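Local coordinates for protein SsfX3 (Streptomyces sp. SF2575, PDB 3SKV) that probably transfers a salicylyl group to a tetracycline intermediate during antibiotic biosynthesis, as an acyltransferase of the GDSL/SGNH family, at residues H88-S93 with T177-T182; I195-G200 with S222-A227. The protein carries 1 engineered substitution. All coordinates share one frame; numbering follows the deposited sequence.

Interaction 1: residues H88-S93 with T177-T182. Engineered in segment 88-93: H88 (natural residue Cys).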
loop_
_atom_site.group_PDB
_atom_site.type_symbol
_atom_site.label_atom_id
_atom_site.label_comp_id
_atom_site.label_asym_id
_atom_site.label_seq_id
_atom_site.Cartn_x
_atom_site.Cartn_y
_atom_site.Cartn_z
ATOM N N HIS A 88 -3.256 13.694 6.868
ATOM C CA HIS A 88 -4.080 13.891 8.055
ATOM C C HIS A 88 -3.927 15.306 8.568
ATOM O O HIS A 88 -2.825 15.868 8.565
ATOM C CB HIS A 88 -3.655 12.950 9.192
ATOM C CG HIS A 88 -4.000 11.506 9.014
ATOM N ND1 HIS A 88 -4.223 10.705 10.100
ATOM C CD2 HIS A 88 -4.069 10.751 7.894
ATOM C CE1 HIS A 88 -4.462 9.490 9.620
ATOM N NE2 HIS A 88 -4.364 9.466 8.298
ATOM N N LEU A 89 -5.039 15.867 9.044
ATOM C CA LEU A 89 -5.108 17.189 9.669
ATOM C C LEU A 89 -6.367 17.274 10.499
ATOM O O LEU A 89 -7.380 16.688 10.129
ATOM C CB LEU A 89 -5.027 18.383 8.668
ATOM C CG LEU A 89 -6.065 18.435 7.552
ATOM C CD1 LEU A 89 -7.179 19.358 7.912
ATOM C CD2 LEU A 89 -5.454 18.927 6.269
ATOM N N ARG A 90 -6.304 17.999 11.606
ATOM C CA ARG A 90 -7.480 18.253 12.414
ATOM C C ARG A 90 -7.899 19.686 12.106
ATOM O O ARG A 90 -7.048 20.589 12.072
ATOM C CB ARG A 90 -7.203 18.057 13.906
ATOM C CG ARG A 90 -6.874 16.604 14.275
ATOM C CD ARG A 90 -6.960 16.403 15.790
ATOM N NE ARG A 90 -8.290 16.744 16.290
ATOM C CZ ARG A 90 -9.329 15.916 16.290
ATOM N NH1 ARG A 90 -9.183 14.658 15.888
ATOM N NH2 ARG A 90 -10.513 16.328 16.722
ATOM N N THR A 91 -9.188 19.886 11.812
ATOM C CA THR A 91 -9.749 21.208 11.494
ATOM C C THR A 91 -11.228 21.309 11.823
ATOM O O THR A 91 -11.949 20.303 11.795
ATOM C CB THR A 91 -9.474 21.611 10.011
ATOM O OG1 THR A 91 -9.682 23.021 9.878
ATOM C CG2 THR A 91 -10.353 20.845 8.985
ATOM N N ASP A 92 -11.684 22.542 12.093
ATOM C CA ASP A 92 -13.096 22.784 12.302
ATOM C C ASP A 92 -13.750 23.313 11.000
ATOM O O ASP A 92 -14.948 23.555 10.965
ATOM C CB ASP A 92 -13.324 23.714 13.498
ATOM C CG ASP A 92 -12.815 25.143 13.412
ATOM O OD1 ASP A 92 -12.122 25.479 12.423
ATOM O OD2 ASP A 92 -13.031 25.906 14.382
ATOM N N SER A 93 -12.953 23.532 9.957
ATOM C CA SER A 93 -13.381 24.080 8.668
ATOM C C SER A 93 -14.501 23.222 8.008
ATOM O O SER A 93 -14.379 22.003 7.924
ATOM C CB SER A 93 -12.174 24.203 7.736
ATOM O OG SER A 93 -12.468 24.749 6.461
ATOM N N THR A 177 -9.471 26.500 12.656
ATOM C CA THR A 177 -8.401 25.919 13.456
ATOM C C THR A 177 -7.628 24.888 12.611
ATOM O O THR A 177 -8.182 24.265 11.696
ATOM C CB THR A 177 -8.993 25.188 14.675
ATOM O OG1 THR A 177 -9.804 24.109 14.209
ATOM C CG2 THR A 177 -9.813 26.105 15.585
ATOM N N LEU A 178 -6.359 24.689 12.940
ATOM C CA LEU A 178 -5.530 23.709 12.255
ATOM C C LEU A 178 -4.662 23.079 13.310
ATOM O O LEU A 178 -3.886 23.772 13.970
ATOM C CB LEU A 178 -4.704 24.369 11.133
ATOM C CG LEU A 178 -3.708 23.473 10.372
ATOM C CD1 LEU A 178 -4.410 22.296 9.623
ATOM C CD2 LEU A 178 -2.869 24.292 9.445
ATOM N N GLU A 179 -4.839 21.775 13.524
ATOM C CA GLU A 179 -4.079 21.046 14.545
ATOM C C GLU A 179 -3.495 19.777 13.992
ATOM O O GLU A 179 -4.057 19.200 13.062
ATOM C CB GLU A 179 -4.966 20.703 15.759
ATOM C CG GLU A 179 -5.553 21.885 16.513
ATOM C CD GLU A 179 -6.352 21.493 17.749
ATOM O OE1 GLU A 179 -7.349 20.744 17.609
ATOM O OE2 GLU A 179 -5.954 21.903 18.864
ATOM N N LYS A 180 -2.386 19.320 14.585
ATOM C CA LYS A 180 -1.749 18.061 14.212
ATOM C C LYS A 180 -2.582 16.902 14.755
ATOM O O LYS A 180 -3.080 16.977 15.888
ATOM C CB LYS A 180 -0.331 17.989 14.813
ATOM C CG LYS A 180 0.545 16.892 14.217
ATOM C CD LYS A 180 1.833 16.719 14.988
ATOM C CE LYS A 180 3.024 17.124 14.155
ATOM N NZ LYS A 180 3.770 18.268 14.741
ATOM N N ASP A 181 -2.715 15.825 13.970
ATOM C CA ASP A 181 -3.341 14.602 14.439
ATOM C C ASP A 181 -2.246 13.918 15.262
ATOM O O ASP A 181 -1.215 13.530 14.707
ATOM C CB ASP A 181 -3.785 13.713 13.269
ATOM C CG ASP A 181 -4.144 12.291 13.667
ATOM O OD1 ASP A 181 -4.768 12.106 14.745
ATOM O OD2 ASP A 181 -3.838 11.372 12.894
ATOM N N THR A 182 -2.437 13.850 16.584
ATOM C CA THR A 182 -1.442 13.268 17.485
ATOM C C THR A 182 -1.605 11.771 17.777
ATOM O O THR A 182 -0.820 11.237 18.569
ATOM C CB THR A 182 -1.235 14.111 18.743
ATOM O OG1 THR A 182 -2.508 14.394 19.336
ATOM C CG2 THR A 182 -0.430 15.369 18.472
HETATM O O HOH W 1 -1.578 16.003 11.374
HETATM O O HOH W 2 -6.611 13.074 16.328
#
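R90 and E179 face each other as an antiparallel hydrogen-bonded pair, R90 N giving to E179 O and E179 N to R90 O at 2.9 Å each, the two segments running 149° apart. Their CB atoms share one face of the sheet. Long, charged chains suit this partly solvent-facing side: the R90 guanidinium forms a salt bridge with D152, whereas E179 OE1 lies at the guanidinium edge, 4.3 Å from R90 NE and too far for one. On the other face, L89 CB rests against L178 CD1 (4.1 Å), an apolar contact; L178 also touches V35 of strand 33-35, in the other antiparallel sheet. The pairing belongs to the jelly-roll part, where strand 178-179 takes over the edge of strand 86-91 that strand 43-45 occupies around H88, with strand 153-158 on the far edge. T91 OG1, anti to the backbone N (chi1 -163°) and beside the carbonyl carbon, donates to T177 O (2.7 Å), almost in line with that carbonyl. D92 OD1 accepts T177 N at 2.9 Å, the amide approaching from above the carboxylate plane. Were D92 replaced by an alanine, the amide T177 N would probably lose its carboxylate acceptor and the start of 177-182 would be less firmly held. At the other end, water bridges H88 O and D181 N. H88, an engineered residue, directs ND1 at D181 OD2 (2.9 Å), nearly in its ring plane but 34° out of the carboxylate plane. D181 OD2 also takes a salt bridge from R45, and a second water links D181 OD1 to R90 NH1.

Interaction 2: residues I195-G200 with S222-A227; sequences ICHGRG and SLSFAA
S224, near the C-terminal end of the strand that begins at 219, brings its hydroxyl to the edge of the H197 ring, near the ring plane. The bond from H197 NE2 to S224 OG is weak, 3.2 Å long and bent to 123°, and the stronger partner of S224 OG is G192 O; H197 NE2 in turn has a weak bond to D193 OD2. A small hydroxyl fits here because it can serve a carbonyl and an imidazole together while S224 CB packs 3.6 Å from H197 CD2. I195 O sits over one face of the same ring, offset toward its rim, and W208 meets the ring edge-to-face. The F225 side chain starts away from the loop, and its ring meets that of F236. At A226 the backbone takes a positive phi (60°), and the short side chain lets the segments come close: A226 CB touches C196 SG at 3.8 Å. Backbone polarity is met by water, which donates to I195 O (2.6 Å) and accepts from A226 N (3.0 Å). G192, ending strand 187-192, and D193, starting its loop, begin the Gly-Asp-Ser signature of the GDSL/SGNH fold, whose parallel sheet has strand order 2-1-3-4-5; as in relatives, these loops probably frame the active site.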
loop_
_atom_site.group_PDB
_atom_site.type_symbol
_atom_site.label_atom_id
_atom_site.label_comp_id
_atom_site.label_asym_id
_atom_site.label_seq_id
_atom_site.Cartn_x
_atom_site.Cartn_y
_atom_site.Cartn_z
ATOM N N ILE A 195 0.496 -8.019 -7.891
ATOM C CA ILE A 195 -0.517 -7.099 -8.423
ATOM C C ILE A 195 -0.595 -5.764 -7.709
ATOM O O ILE A 195 -0.311 -5.674 -6.518
ATOM C CB ILE A 195 -1.934 -7.737 -8.527
ATOM C CG1 ILE A 195 -2.460 -8.210 -7.149
ATOM C CG2 ILE A 195 -1.998 -8.813 -9.638
ATOM C CD1 ILE A 195 -3.955 -8.432 -7.051
ATOM N N CYS A 196 -1.079 -4.747 -8.437
ATOM C CA CYS A 196 -1.356 -3.423 -7.916
ATOM C C CYS A 196 -2.646 -3.560 -7.135
ATOM O O CYS A 196 -3.639 -4.103 -7.643
ATOM C CB CYS A 196 -1.498 -2.418 -9.052
ATOM S SG CYS A 196 -0.128 -2.444 -10.243
ATOM N N HIS A 197 -2.614 -3.109 -5.886
ATOM C CA HIS A 197 -3.748 -3.220 -4.980
ATOM C C HIS A 197 -4.866 -2.231 -5.190
ATOM O O HIS A 197 -5.955 -2.435 -4.656
ATOM C CB HIS A 197 -3.273 -3.227 -3.529
ATOM C CG HIS A 197 -2.365 -4.379 -3.218
ATOM N ND1 HIS A 197 -2.664 -5.673 -3.635
ATOM C CD2 HIS A 197 -1.211 -4.398 -2.521
ATOM C CE1 HIS A 197 -1.691 -6.428 -3.166
ATOM N NE2 HIS A 197 -0.790 -5.704 -2.494
ATOM N N GLY A 198 -4.611 -1.173 -5.951
ATOM C CA GLY A 198 -5.635 -0.164 -6.211
ATOM C C GLY A 198 -6.680 -0.652 -7.190
ATOM O O GLY A 198 -7.801 -0.160 -7.189
ATOM N N ARG A 199 -6.310 -1.652 -8.011
ATOM C CA ARG A 199 -7.152 -2.218 -9.039
ATOM C C ARG A 199 -8.358 -3.007 -8.487
ATOM O O ARG A 199 -8.199 -3.932 -7.664
ATOM C CB ARG A 199 -6.310 -3.033 -10.029
ATOM C CG ARG A 199 -6.979 -3.176 -11.399
ATOM C CD ARG A 199 -6.588 -2.067 -12.359
ATOM N NE ARG A 199 -5.414 -2.414 -13.162
ATOM C CZ ARG A 199 -4.153 -2.140 -12.828
ATOM N NH1 ARG A 199 -3.881 -1.518 -11.687
ATOM N NH2 ARG A 199 -3.157 -2.494 -13.628
ATOM N N GLY A 200 -9.548 -2.598 -8.941
ATOM C CA GLY A 200 -10.818 -3.210 -8.555
ATOM C C GLY A 200 -11.393 -2.666 -7.260
ATOM O O GLY A 200 -12.561 -2.913 -6.953
ATOM N N SER A 222 2.518 0.819 2.790
ATOM C CA SER A 222 2.585 -0.119 1.682
ATOM C C SER A 222 3.913 0.033 0.968
ATOM O O SER A 222 4.322 1.147 0.623
ATOM C CB SER A 222 1.449 0.143 0.693
ATOM O OG SER A 222 1.631 -0.601 -0.510
ATOM N N LEU A 223 4.593 -1.079 0.767
ATOM C CA LEU A 223 5.818 -1.188 0.000
ATOM C C LEU A 223 5.561 -2.271 -1.049
ATOM O O LEU A 223 6.450 -3.044 -1.411
ATOM C CB LEU A 223 7.034 -1.512 0.879
ATOM C CG LEU A 223 7.454 -0.472 1.901
ATOM C CD1 LEU A 223 8.559 -0.977 2.734
ATOM C CD2 LEU A 223 7.883 0.813 1.253
ATOM N N SER A 224 4.303 -2.313 -1.527
ATOM C CA SER A 224 3.781 -3.158 -2.602
ATOM C C SER A 224 3.955 -2.393 -3.920
ATOM O O SER A 224 3.338 -1.346 -4.119
ATOM C CB SER A 224 2.299 -3.438 -2.386
ATOM O OG SER A 224 2.085 -4.670 -1.718
ATOM N N PHE A 225 4.804 -2.901 -4.820
ATOM C CA PHE A 225 5.004 -2.207 -6.093
ATOM C C PHE A 225 4.785 -3.176 -7.259
ATOM O O PHE A 225 5.528 -3.130 -8.259
ATOM C CB PHE A 225 6.407 -1.565 -6.121
ATOM C CG PHE A 225 6.744 -0.705 -4.928
ATOM C CD1 PHE A 225 6.266 0.598 -4.832
ATOM C CD2 PHE A 225 7.550 -1.190 -3.907
ATOM C CE1 PHE A 225 6.580 1.398 -3.727
ATOM C CE2 PHE A 225 7.895 -0.377 -2.828
ATOM C CZ PHE A 225 7.405 0.915 -2.745
ATOM N N ALA A 226 3.760 -4.082 -7.113
ATOM C CA ALA A 226 3.399 -5.172 -8.053
ATOM C C ALA A 226 4.593 -6.163 -8.221
ATOM O O ALA A 226 5.510 -6.110 -7.410
ATOM C CB ALA A 226 2.913 -4.612 -9.388
ATOM N N ALA A 227 4.580 -7.065 -9.219
ATOM C CA ALA A 227 5.611 -8.099 -9.415
ATOM C C ALA A 227 7.080 -7.659 -9.284
ATOM O O ALA A 227 7.810 -8.217 -8.451
ATOM C CB ALA A 227 5.379 -8.863 -10.708
HETATM O O HOH W 3 1.857 -5.148 -5.089
#

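How the interactions relate
The two contacts belong to different parts of one chain, their centres about 30 Å apart and their nearest atoms about 12 Å apart, and share no strand or helix. Interaction 1 lies toward the periphery, about 24 Å from the chain centre, and extends an antiparallel sheet of the jelly roll; interaction 2 is about 7 Å from that centre and joins loops of the GDSL/SGNH domain. Their chemistry follows: 88-93 with 177-182 buries 471 Å² and combines backbone pairing with charged side chains, some reaching solvent (R90, E179) and others buried (D181), while 195-200 with 222-227 buries 190 Å² through A226, S224 and C196 against the H197 ring and I195. Both use bridging water.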